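Botulinum neurotoxin type G (Clostridium botulinum, PDB 3MPP) binds the neuronal cell surface through its receptor-binding domain, while the heavy chain as a whole carries the protease light chain into the host cytosol. Local coordinates at residues 5-10 with 22-27; 31-36 with 195-200; 180-185 with 199-204. The protein carries 4 engineered substitutions. All coordinates share one frame; numbering follows the deposited sequence.

Contact 1: 5-10 with 22-27; sequences LSLSYR and ATMNVG
Leu7 and Met24 meet more tightly than ordinary van der Waals packing: Leu7 CD2 lies 3.3 Å from Met24 CE. The same leucine methyl is 3.5 Å from Met24 SD, so a single branch of Leu7 meets both the sulfur and the terminal methyl of the thioether. The methionine chain explains the approach. Its CG lies anti to the carbonyl carbon, and the chain then bends at chi2 (-63°), which carries the sulfur and terminal methyl along the inner side toward Leu5. There the packing is more relaxed, with Leu5 CD1 3.9 Å from Met24 CE, the two side chains sliding past each other in opposite directions. Leu5 CD1 also reaches Ala22 CB at 3.6 Å, and one methyl therefore bridges two residues of the facing segment.

This is the margin of the beta sandwich of the N-terminal receptor-binding subdomain, whose family belongs to the concanavalin clan. Strand 3-10 is part of one sheet, and strand 23-26 is an edge strand of the other. The backbones stand apart and separate along their length, from 7.3 Å between the CA atoms of Leu5 and Ala22 to 9.1 Å between those of Leu7 and Met24. Leu5 and Leu7 are buried; Leu5 also touches Ile182, and Leu7 touches Phe184, both of strand 181-187.

The outer side is looser. Thr23 and Asn25 alternate with the inward residues and are exposed to solvent, and Ser6 directs its CB away from the facing strand. Beyond Met24 the segments part: the side chain of Val26 comes no nearer than 7.3 Å to segment 5-10 and packs on Leu14 of strand 13-16 instead.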
loop_
_atom_site.group_PDB
_atom_site.type_symbol
_atom_site.label_atom_id
_atom_site.label_comp_id
_atom_site.label_asym_id
_atom_site.label_seq_id
_atom_site.Cartn_x
_atom_site.Cartn_y
_atom_site.Cartn_z
ATOM N N LEU A 5 -22.314 -7.467 -7.275
ATOM C CA LEU A 5 -22.363 -6.121 -6.727
ATOM C C LEU A 5 -20.951 -5.548 -6.754
ATOM O O LEU A 5 -19.989 -6.248 -6.433
ATOM C CB LEU A 5 -22.902 -6.153 -5.294
ATOM C CG LEU A 5 -22.727 -4.897 -4.419
ATOM C CD1 LEU A 5 -23.599 -3.753 -4.920
ATOM C CD2 LEU A 5 -23.042 -5.196 -2.965
ATOM N N SER A 6 -20.826 -4.290 -7.159
ATOM C CA SER A 6 -19.527 -3.618 -7.149
ATOM C C SER A 6 -19.712 -2.151 -6.795
ATOM O O SER A 6 -20.449 -1.427 -7.467
ATOM C CB SER A 6 -18.830 -3.752 -8.503
ATOM O OG SER A 6 -19.473 -2.976 -9.495
ATOM N N LEU A 7 -19.054 -1.711 -5.729
ATOM C CA LEU A 7 -19.186 -0.328 -5.302
ATOM C C LEU A 7 -18.172 0.539 -6.036
ATOM O O LEU A 7 -16.982 0.231 -6.075
ATOM C CB LEU A 7 -19.011 -0.192 -3.786
ATOM C CG LEU A 7 -20.066 -0.893 -2.914
ATOM C CD1 LEU A 7 -19.923 -0.528 -1.432
ATOM C CD2 LEU A 7 -21.456 -0.560 -3.406
ATOM N N SER A 8 -18.657 1.618 -6.632
ATOM C CA SER A 8 -17.776 2.609 -7.226
ATOM C C SER A 8 -18.251 3.984 -6.813
ATOM O O SER A 8 -19.452 4.230 -6.700
ATOM C CB SER A 8 -17.767 2.500 -8.748
ATOM O OG SER A 8 -17.333 1.219 -9.160
ATOM N N TYR A 9 -17.299 4.871 -6.569
ATOM C CA TYR A 9 -17.594 6.261 -6.281
ATOM C C TYR A 9 -17.367 7.060 -7.559
ATOM O O TYR A 9 -16.243 7.463 -7.858
ATOM C CB TYR A 9 -16.689 6.765 -5.158
ATOM C CG TYR A 9 -17.040 8.148 -4.674
ATOM C CD1 TYR A 9 -16.201 9.227 -4.930
ATOM C CD2 TYR A 9 -18.216 8.380 -3.964
ATOM C CE1 TYR A 9 -16.520 10.497 -4.492
ATOM C CE2 TYR A 9 -18.541 9.647 -3.520
ATOM C CZ TYR A 9 -17.693 10.700 -3.790
ATOM O OH TYR A 9 -18.014 11.963 -3.352
ATOM N N ARG A 10 -18.444 7.281 -8.306
ATOM C CA ARG A 10 -18.374 7.966 -9.595
ATOM C C ARG A 10 -19.019 9.347 -9.534
ATOM O O ARG A 10 -20.209 9.468 -9.253
ATOM C CB ARG A 10 -19.078 7.134 -10.673
ATOM C CG ARG A 10 -18.541 5.719 -10.839
ATOM C CD ARG A 10 -17.401 5.661 -11.844
ATOM N NE ARG A 10 -16.921 4.295 -12.048
ATOM C CZ ARG A 10 -17.558 3.379 -12.772
ATOM N NH1 ARG A 10 -18.709 3.677 -13.359
ATOM N NH2 ARG A 10 -17.045 2.162 -12.904
ATOM N N ALA A 22 -28.230 -2.124 -7.197
ATOM C CA ALA A 22 -28.263 -1.997 -5.749
ATOM C C ALA A 22 -28.432 -0.522 -5.398
ATOM O O ALA A 22 -27.889 0.351 -6.076
ATOM C CB ALA A 22 -26.989 -2.559 -5.128
ATOM N N THR A 23 -29.201 -0.243 -4.351
ATOM C CA THR A 23 -29.410 1.133 -3.915
ATOM C C THR A 23 -28.537 1.434 -2.695
ATOM O O THR A 23 -28.475 0.631 -1.768
ATOM C CB THR A 23 -30.889 1.387 -3.574
ATOM O OG1 THR A 23 -31.261 0.590 -2.446
ATOM C CG2 THR A 23 -31.786 1.028 -4.764
ATOM N N MET A 24 -27.869 2.585 -2.699
ATOM C CA MET A 24 -26.910 2.918 -1.646
ATOM C C MET A 24 -27.402 3.989 -0.676
ATOM O O MET A 24 -27.840 5.060 -1.086
ATOM C CB MET A 24 -25.586 3.395 -2.263
ATOM C CG MET A 24 -25.022 2.478 -3.334
ATOM S SD MET A 24 -24.614 0.866 -2.656
ATOM C CE MET A 24 -24.686 -0.139 -4.136
ATOM N N ASN A 25 -27.326 3.699 0.617
ATOM C CA ASN A 25 -27.602 4.696 1.650
ATOM C C ASN A 25 -26.301 5.025 2.387
ATOM O O ASN A 25 -25.624 4.122 2.889
ATOM C CB ASN A 25 -28.661 4.180 2.626
ATOM C CG ASN A 25 -29.355 5.299 3.388
ATOM O OD1 ASN A 25 -28.729 6.278 3.793
ATOM N ND2 ASN A 25 -30.662 5.152 3.589
ATOM N N VAL A 26 -25.950 6.309 2.444
ATOM C CA VAL A 26 -24.667 6.741 3.006
ATOM C C VAL A 26 -24.837 7.737 4.144
ATOM O O VAL A 26 -25.457 8.791 3.972
ATOM C CB VAL A 26 -23.781 7.404 1.933
ATOM C CG1 VAL A 26 -22.426 7.773 2.510
ATOM C CG2 VAL A 26 -23.619 6.489 0.719
ATOM N N GLY A 27 -24.276 7.402 5.304
ATOM C CA GLY A 27 -24.339 8.276 6.458
ATOM C C GLY A 27 -23.555 9.544 6.219
ATOM O O GLY A 27 -22.814 9.646 5.246
#

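Contact 2: 31-36 with 195-200; sequences IFNDIG and FVWIKD
Asn33 and Ile31 both meet the six-membered end of the Trp197 indole, and Asn33 can be traced outward atom by atom. Its CB points toward segment 195-200. The next bond places CG between the backbone N and the carbonyl carbon (chi1 67°), which folds the amide back over its own turn while bringing one end to the indole. The two amide atoms then part company. OD1 accepts a hydrogen bond from Ile35 N at 3.1 Å, with an N-H...O angle of 153° and the donor tilted out of the carbonyl plane; this closes an Asx turn where the strand gives way to loop. ND2 comes 3.6 Å from Trp197 CZ3 and 3.7 Å from Trp197 CH2. It approaches the ring obliquely, although the amide and indole planes are only 23° apart. Its hydrogen-bonding partner is Gln39 OE1, so with both ends of the amide engaged its rotation is probably well fixed.

The contact skips a strand. In this sheet of the N-terminal subdomain's beta sandwich, strand 39-43 pairs antiparallel with both 30-33 and 195-204 and so lies between them, which agrees with the 9.2 Å between the CA atoms of Ile31 and Trp197. The indole reaches across the intervening strand, touching Lys41 on it.

At the other end of the contact, Ile31 CG2 approaches Trp197 CH2 at 4.1 Å, an apolar touch, while the rest of the isoleucine side chain leads away. All three residues remain partly exposed, and the tryptophan also touches Trp143 and Arg74.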
loop_
_atom_site.group_PDB
_atom_site.type_symbol
_atom_site.label_atom_id
_atom_site.label_comp_id
_atom_site.label_asym_id
_atom_site.label_seq_id
_atom_site.Cartn_x
_atom_site.Cartn_y
_atom_site.Cartn_z
ATOM N N ILE A 31 -16.133 9.456 4.727
ATOM C CA ILE A 31 -15.263 10.257 3.874
ATOM C C ILE A 31 -14.975 9.505 2.578
ATOM O O ILE A 31 -14.702 8.305 2.573
ATOM C CB ILE A 31 -13.936 10.628 4.581
ATOM C CG1 ILE A 31 -14.184 11.618 5.719
ATOM C CG2 ILE A 31 -12.961 11.267 3.594
ATOM C CD1 ILE A 31 -14.842 11.016 6.924
ATOM N N PHE A 32 -15.042 10.221 1.470
ATOM C CA PHE A 32 -14.799 9.625 0.173
ATOM C C PHE A 32 -13.652 10.364 -0.485
ATOM O O PHE A 32 -13.397 11.525 -0.183
ATOM C CB PHE A 32 -16.027 9.763 -0.732
ATOM C CG PHE A 32 -17.205 8.923 -0.313
ATOM C CD1 PHE A 32 -17.278 7.590 -0.669
ATOM C CD2 PHE A 32 -18.254 9.482 0.407
ATOM C CE1 PHE A 32 -18.361 6.816 -0.299
ATOM C CE2 PHE A 32 -19.349 8.721 0.774
ATOM C CZ PHE A 32 -19.404 7.384 0.424
ATOM N N ASN A 33 -12.959 9.680 -1.382
ATOM C CA ASN A 33 -12.129 10.359 -2.364
ATOM C C ASN A 33 -12.321 9.674 -3.709
ATOM O O ASN A 33 -12.820 8.549 -3.766
ATOM C CB ASN A 33 -10.658 10.412 -1.933
ATOM C CG ASN A 33 -10.000 9.052 -1.907
ATOM O OD1 ASN A 33 -10.118 8.274 -2.848
ATOM N ND2 ASN A 33 -9.289 8.763 -0.822
ATOM N N ASP A 34 -11.950 10.353 -4.790
ATOM C CA ASP A 34 -12.154 9.805 -6.125
ATOM C C ASP A 34 -10.905 9.157 -6.732
ATOM O O ASP A 34 -10.790 9.058 -7.954
ATOM C CB ASP A 34 -12.697 10.888 -7.065
ATOM C CG ASP A 34 -11.939 12.204 -6.945
ATOM O OD1 ASP A 34 -10.699 12.176 -6.786
ATOM O OD2 ASP A 34 -12.584 13.273 -7.015
ATOM N N ILE A 35 -9.970 8.721 -5.892
ATOM C CA ILE A 35 -8.801 7.997 -6.393
ATOM C C ILE A 35 -9.259 6.652 -6.934
ATOM O O ILE A 35 -9.978 5.932 -6.255
ATOM C CB ILE A 35 -7.768 7.743 -5.286
ATOM C CG1 ILE A 35 -7.273 9.071 -4.699
ATOM C CG2 ILE A 35 -6.610 6.907 -5.832
ATOM C CD1 ILE A 35 -6.456 8.909 -3.405
ATOM N N GLY A 36 -8.858 6.302 -8.151
ATOM C CA GLY A 36 -9.354 5.072 -8.738
ATOM C C GLY A 36 -10.861 5.191 -8.898
ATOM O O GLY A 36 -11.330 6.071 -9.604
ATOM N N PHE A 195 -10.421 4.101 12.400
ATOM C CA PHE A 195 -11.021 4.213 11.082
ATOM C C PHE A 195 -10.504 3.070 10.234
ATOM O O PHE A 195 -9.523 2.424 10.599
ATOM C CB PHE A 195 -10.709 5.570 10.432
ATOM C CG PHE A 195 -9.236 5.820 10.223
ATOM C CD1 PHE A 195 -8.603 5.389 9.065
ATOM C CD2 PHE A 195 -8.481 6.466 11.199
ATOM C CE1 PHE A 195 -7.234 5.606 8.873
ATOM C CE2 PHE A 195 -7.126 6.682 11.017
ATOM C CZ PHE A 195 -6.499 6.250 9.844
ATOM N N VAL A 196 -11.191 2.808 9.127
ATOM C CA VAL A 196 -10.779 1.792 8.177
ATOM C C VAL A 196 -11.035 2.342 6.787
ATOM O O VAL A 196 -12.098 2.918 6.546
ATOM C CB VAL A 196 -11.623 0.486 8.323
ATOM C CG1 VAL A 196 -11.016 -0.618 7.479
ATOM C CG2 VAL A 196 -11.723 0.055 9.777
ATOM N N TRP A 197 -10.079 2.171 5.874
ATOM C CA TRP A 197 -10.289 2.563 4.474
ATOM C C TRP A 197 -10.640 1.318 3.664
ATOM O O TRP A 197 -10.050 0.252 3.862
ATOM C CB TRP A 197 -9.031 3.230 3.868
ATOM C CG TRP A 197 -8.836 4.678 4.242
ATOM C CD1 TRP A 197 -8.069 5.176 5.267
ATOM C CD2 TRP A 197 -9.402 5.815 3.574
ATOM N NE1 TRP A 197 -8.135 6.559 5.277
ATOM C CE2 TRP A 197 -8.938 6.971 4.244
ATOM C CE3 TRP A 197 -10.270 5.965 2.474
ATOM C CZ2 TRP A 197 -9.321 8.259 3.857
ATOM C CZ3 TRP A 197 -10.639 7.237 2.086
ATOM C CH2 TRP A 197 -10.164 8.374 2.776
ATOM N N ILE A 198 -11.581 1.467 2.733
ATOM C CA ILE A 198 -11.988 0.374 1.852
ATOM C C ILE A 198 -12.067 0.868 0.402
ATOM O O ILE A 198 -12.450 2.012 0.154
ATOM C CB ILE A 198 -13.366 -0.186 2.277
ATOM C CG1 ILE A 198 -13.247 -0.917 3.619
ATOM C CG2 ILE A 198 -13.930 -1.118 1.201
ATOM C CD1 ILE A 198 -14.566 -1.145 4.308
ATOM N N LYS A 199 -11.699 0.013 -0.549
ATOM C CA LYS A 199 -11.848 0.332 -1.958
ATOM C C LYS A 199 -12.122 -0.948 -2.733
ATOM O O LYS A 199 -11.876 -2.044 -2.236
ATOM C CB LYS A 199 -10.584 1.016 -2.512
ATOM C CG LYS A 199 -9.381 0.089 -2.673
ATOM C CD LYS A 199 -8.219 0.811 -3.375
ATOM C CE LYS A 199 -6.922 0.021 -3.298
ATOM N NZ LYS A 199 -5.851 0.595 -4.196
ATOM N N ASP A 200 -12.642 -0.789 -3.945
ATOM C CA ASP A 200 -12.881 -1.906 -4.853
ATOM C C ASP A 200 -13.689 -3.025 -4.219
ATOM O O ASP A 200 -13.309 -4.187 -4.330
ATOM C CB ASP A 200 -11.548 -2.476 -5.355
ATOM C CG ASP A 200 -10.760 -1.483 -6.181
ATOM O OD1 ASP A 200 -11.378 -0.603 -6.815
ATOM O OD2 ASP A 200 -9.516 -1.589 -6.204
#

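Contact 3: 180-185 with 199-204; sequences NDIDFK and KDFNIF
Phe184 drives the edge of its ring into the face of Phe201, a T-shaped pair with the planes at 86° and the ring centroids 4.8 Å apart. The leading atoms are CE1 and CZ of Phe184. CZ stands 3.6 Å above the Phe201 plane, over the ring centre, and CE1 leans to one side of it, 3.6 Å from Phe201 CD1. The different first torsions of the two residues suit this geometry: Phe184 CG lies anti to the carbonyl carbon, whereas Phe201 CG lies anti to the backbone N. This first torsion of Phe201 (chi1 -177°) extends its ring toward strand 181-187, and a chi2 near a right angle helps set its face to the incoming edge.

Beside the rings, two isoleucines reach toward each other tip to tip. Ile182 CD1 is 3.6 Å from Ile203 CD1 and 4.1 Å from Ile203 CG1. The same methyl of Ile182 also lies 4.5 Å from Phe201 CE2, approaching that ring obliquely, so it links the aliphatic pair to the aromatic one.

These side chains fill the interior between the two sheets of the N-terminal subdomain, a beta sandwich of the concanavalin clan. Strand 181-187 belongs to one sheet and strand 195-204 to the other; the axes of segments 181-185 and 199-204 pass 11.8 Å apart with their directions at 155°, close to antiparallel. All four touching residues are buried. Ile94, from the strand next to 181-187, packs against Ile182, Phe184 and Phe201, and Ile69 of strand 67-74 touches both Phe201 and Ile203. Alternation along the strand sends Asp183 to the outer surface, where its OD1 is hydrogen-bonded to Thr51 OG1.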
loop_
_atom_site.group_PDB
_atom_site.type_symbol
_atom_site.label_atom_id
_atom_site.label_comp_id
_atom_site.label_asym_id
_atom_site.label_seq_id
_atom_site.Cartn_x
_atom_site.Cartn_y
_atom_site.Cartn_z
ATOM N N ASN A 180 -30.595 -9.031 2.287
ATOM C CA ASN A 180 -30.665 -8.086 1.179
ATOM C C ASN A 180 -29.760 -6.881 1.403
ATOM O O ASN A 180 -29.430 -6.155 0.463
ATOM C CB ASN A 180 -32.103 -7.605 0.975
ATOM C CG ASN A 180 -33.033 -8.713 0.530
ATOM O OD1 ASN A 180 -32.702 -9.499 -0.358
ATOM N ND2 ASN A 180 -34.209 -8.776 1.142
ATOM N N ASP A 181 -29.367 -6.665 2.653
ATOM C CA ASP A 181 -28.521 -5.525 2.990
ATOM C C ASP A 181 -27.092 -5.923 3.318
ATOM O O ASP A 181 -26.851 -6.914 4.015
ATOM C CB ASP A 181 -29.108 -4.758 4.175
ATOM C CG ASP A 181 -30.330 -3.953 3.800
ATOM O OD1 ASP A 181 -30.605 -3.824 2.589
ATOM O OD2 ASP A 181 -31.012 -3.449 4.716
ATOM N N ILE A 182 -26.144 -5.145 2.809
ATOM C CA ILE A 182 -24.771 -5.241 3.273
ATOM C C ILE A 182 -24.436 -3.944 3.986
ATOM O O ILE A 182 -24.503 -2.867 3.389
ATOM C CB ILE A 182 -23.785 -5.484 2.124
ATOM C CG1 ILE A 182 -24.098 -6.826 1.449
ATOM C CG2 ILE A 182 -22.331 -5.432 2.647
ATOM C CD1 ILE A 182 -23.284 -7.113 0.212
ATOM N N ASP A 183 -24.096 -4.044 5.268
ATOM C CA ASP A 183 -23.764 -2.865 6.058
ATOM C C ASP A 183 -22.262 -2.694 6.198
ATOM O O ASP A 183 -21.568 -3.587 6.690
ATOM C CB ASP A 183 -24.368 -2.944 7.451
ATOM C CG ASP A 183 -25.859 -2.662 7.462
ATOM O OD1 ASP A 183 -26.427 -2.358 6.390
ATOM O OD2 ASP A 183 -26.458 -2.748 8.555
ATOM N N PHE A 184 -21.781 -1.527 5.787
ATOM C CA PHE A 184 -20.392 -1.137 5.999
ATOM C C PHE A 184 -20.381 -0.180 7.172
ATOM O O PHE A 184 -20.927 0.934 7.086
ATOM C CB PHE A 184 -19.835 -0.474 4.748
ATOM C CG PHE A 184 -19.837 -1.371 3.546
ATOM C CD1 PHE A 184 -18.666 -1.964 3.106
ATOM C CD2 PHE A 184 -21.014 -1.633 2.864
ATOM C CE1 PHE A 184 -18.664 -2.795 1.996
ATOM C CE2 PHE A 184 -21.023 -2.467 1.747
ATOM C CZ PHE A 184 -19.846 -3.049 1.318
ATOM N N LYS A 185 -19.790 -0.625 8.278
ATOM C CA LYS A 185 -19.907 0.094 9.540
ATOM C C LYS A 185 -19.083 -0.597 10.617
ATOM O O LYS A 185 -19.028 -1.816 10.658
ATOM C CB LYS A 185 -21.385 0.101 9.958
ATOM C CG LYS A 185 -21.704 0.869 11.207
ATOM C CD LYS A 185 -23.177 0.682 11.569
ATOM C CE LYS A 185 -23.612 1.642 12.667
ATOM N NZ LYS A 185 -25.097 1.693 12.787
ATOM N N LYS A 199 -11.699 0.013 -0.549
ATOM C CA LYS A 199 -11.848 0.332 -1.958
ATOM C C LYS A 199 -12.122 -0.948 -2.733
ATOM O O LYS A 199 -11.876 -2.044 -2.236
ATOM C CB LYS A 199 -10.584 1.016 -2.512
ATOM C CG LYS A 199 -9.381 0.089 -2.673
ATOM C CD LYS A 199 -8.219 0.811 -3.375
ATOM C CE LYS A 199 -6.922 0.021 -3.298
ATOM N NZ LYS A 199 -5.851 0.595 -4.196
ATOM N N ASP A 200 -12.642 -0.789 -3.945
ATOM C CA ASP A 200 -12.881 -1.906 -4.853
ATOM C C ASP A 200 -13.689 -3.025 -4.219
ATOM O O ASP A 200 -13.309 -4.187 -4.330
ATOM C CB ASP A 200 -11.548 -2.476 -5.355
ATOM C CG ASP A 200 -10.760 -1.483 -6.181
ATOM O OD1 ASP A 200 -11.378 -0.603 -6.815
ATOM O OD2 ASP A 200 -9.516 -1.589 -6.204
ATOM N N PHE A 201 -14.796 -2.697 -3.556
ATOM C CA PHE A 201 -15.612 -3.760 -2.985
ATOM C C PHE A 201 -16.459 -4.436 -4.065
ATOM O O PHE A 201 -17.166 -3.769 -4.825
ATOM C CB PHE A 201 -16.501 -3.275 -1.837
ATOM C CG PHE A 201 -17.300 -4.383 -1.203
ATOM C CD1 PHE A 201 -16.811 -5.065 -0.102
ATOM C CD2 PHE A 201 -18.524 -4.769 -1.736
ATOM C CE1 PHE A 201 -17.537 -6.099 0.467
ATOM C CE2 PHE A 201 -19.248 -5.798 -1.168
ATOM C CZ PHE A 201 -18.758 -6.463 -0.068
ATOM N N ASN A 202 -16.367 -5.764 -4.117
ATOM C CA ASN A 202 -17.057 -6.574 -5.114
ATOM C C ASN A 202 -17.619 -7.841 -4.505
ATOM O O ASN A 202 -16.969 -8.476 -3.678
ATOM C CB ASN A 202 -16.094 -6.999 -6.226
ATOM C CG ASN A 202 -15.671 -5.854 -7.106
ATOM O OD1 ASN A 202 -14.577 -5.307 -6.950
ATOM N ND2 ASN A 202 -16.526 -5.491 -8.055
ATOM N N ILE A 203 -18.817 -8.218 -4.950
ATOM C CA ILE A 203 -19.411 -9.501 -4.612
ATOM C C ILE A 203 -19.512 -10.348 -5.870
ATOM O O ILE A 203 -19.918 -9.848 -6.918
ATOM C CB ILE A 203 -20.847 -9.324 -4.112
ATOM C CG1 ILE A 203 -20.901 -8.324 -2.959
ATOM C CG2 ILE A 203 -21.428 -10.670 -3.704
ATOM C CD1 ILE A 203 -20.754 -8.962 -1.611
ATOM N N PHE A 204 -19.168 -11.629 -5.767
ATOM C CA PHE A 204 -19.350 -12.560 -6.884
ATOM C C PHE A 204 -20.271 -13.714 -6.510
ATOM O O PHE A 204 -20.242 -14.204 -5.380
ATOM C CB PHE A 204 -18.004 -13.091 -7.378
ATOM C CG PHE A 204 -17.117 -12.030 -7.958
ATOM C CD1 PHE A 204 -17.228 -11.673 -9.291
ATOM C CD2 PHE A 204 -16.178 -11.384 -7.170
ATOM C CE1 PHE A 204 -16.418 -10.697 -9.830
ATOM C CE2 PHE A 204 -15.366 -10.405 -7.701
ATOM C CZ PHE A 204 -15.486 -10.061 -9.037
#

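All three contacts lie in the N-terminal subdomain of the receptor-binding domain. Contacts 1 and 3 bring its two sheets together, with centres about 8 Å apart, and are joined through neighbouring strands 3-10 and 195-204: Leu5 O lies 2.7 Å from Ile203 N, a probable hydrogen bond, and Leu5 CD2 packs on Ile182 CD1. Contact 2 stays within one sheet, its centre about 12 Å from that of contact 1 and 13 Å from that of contact 3. Stacked Tyr9 and Phe32 connect it to contact 1. Contact 1 closes early in the chain; the other two end on 195-204, contact 2 reaching back to an early strand, contact 3 only to the preceding one, and the Leu5-Ile203 pairing sets the subdomain's first strand beside its last.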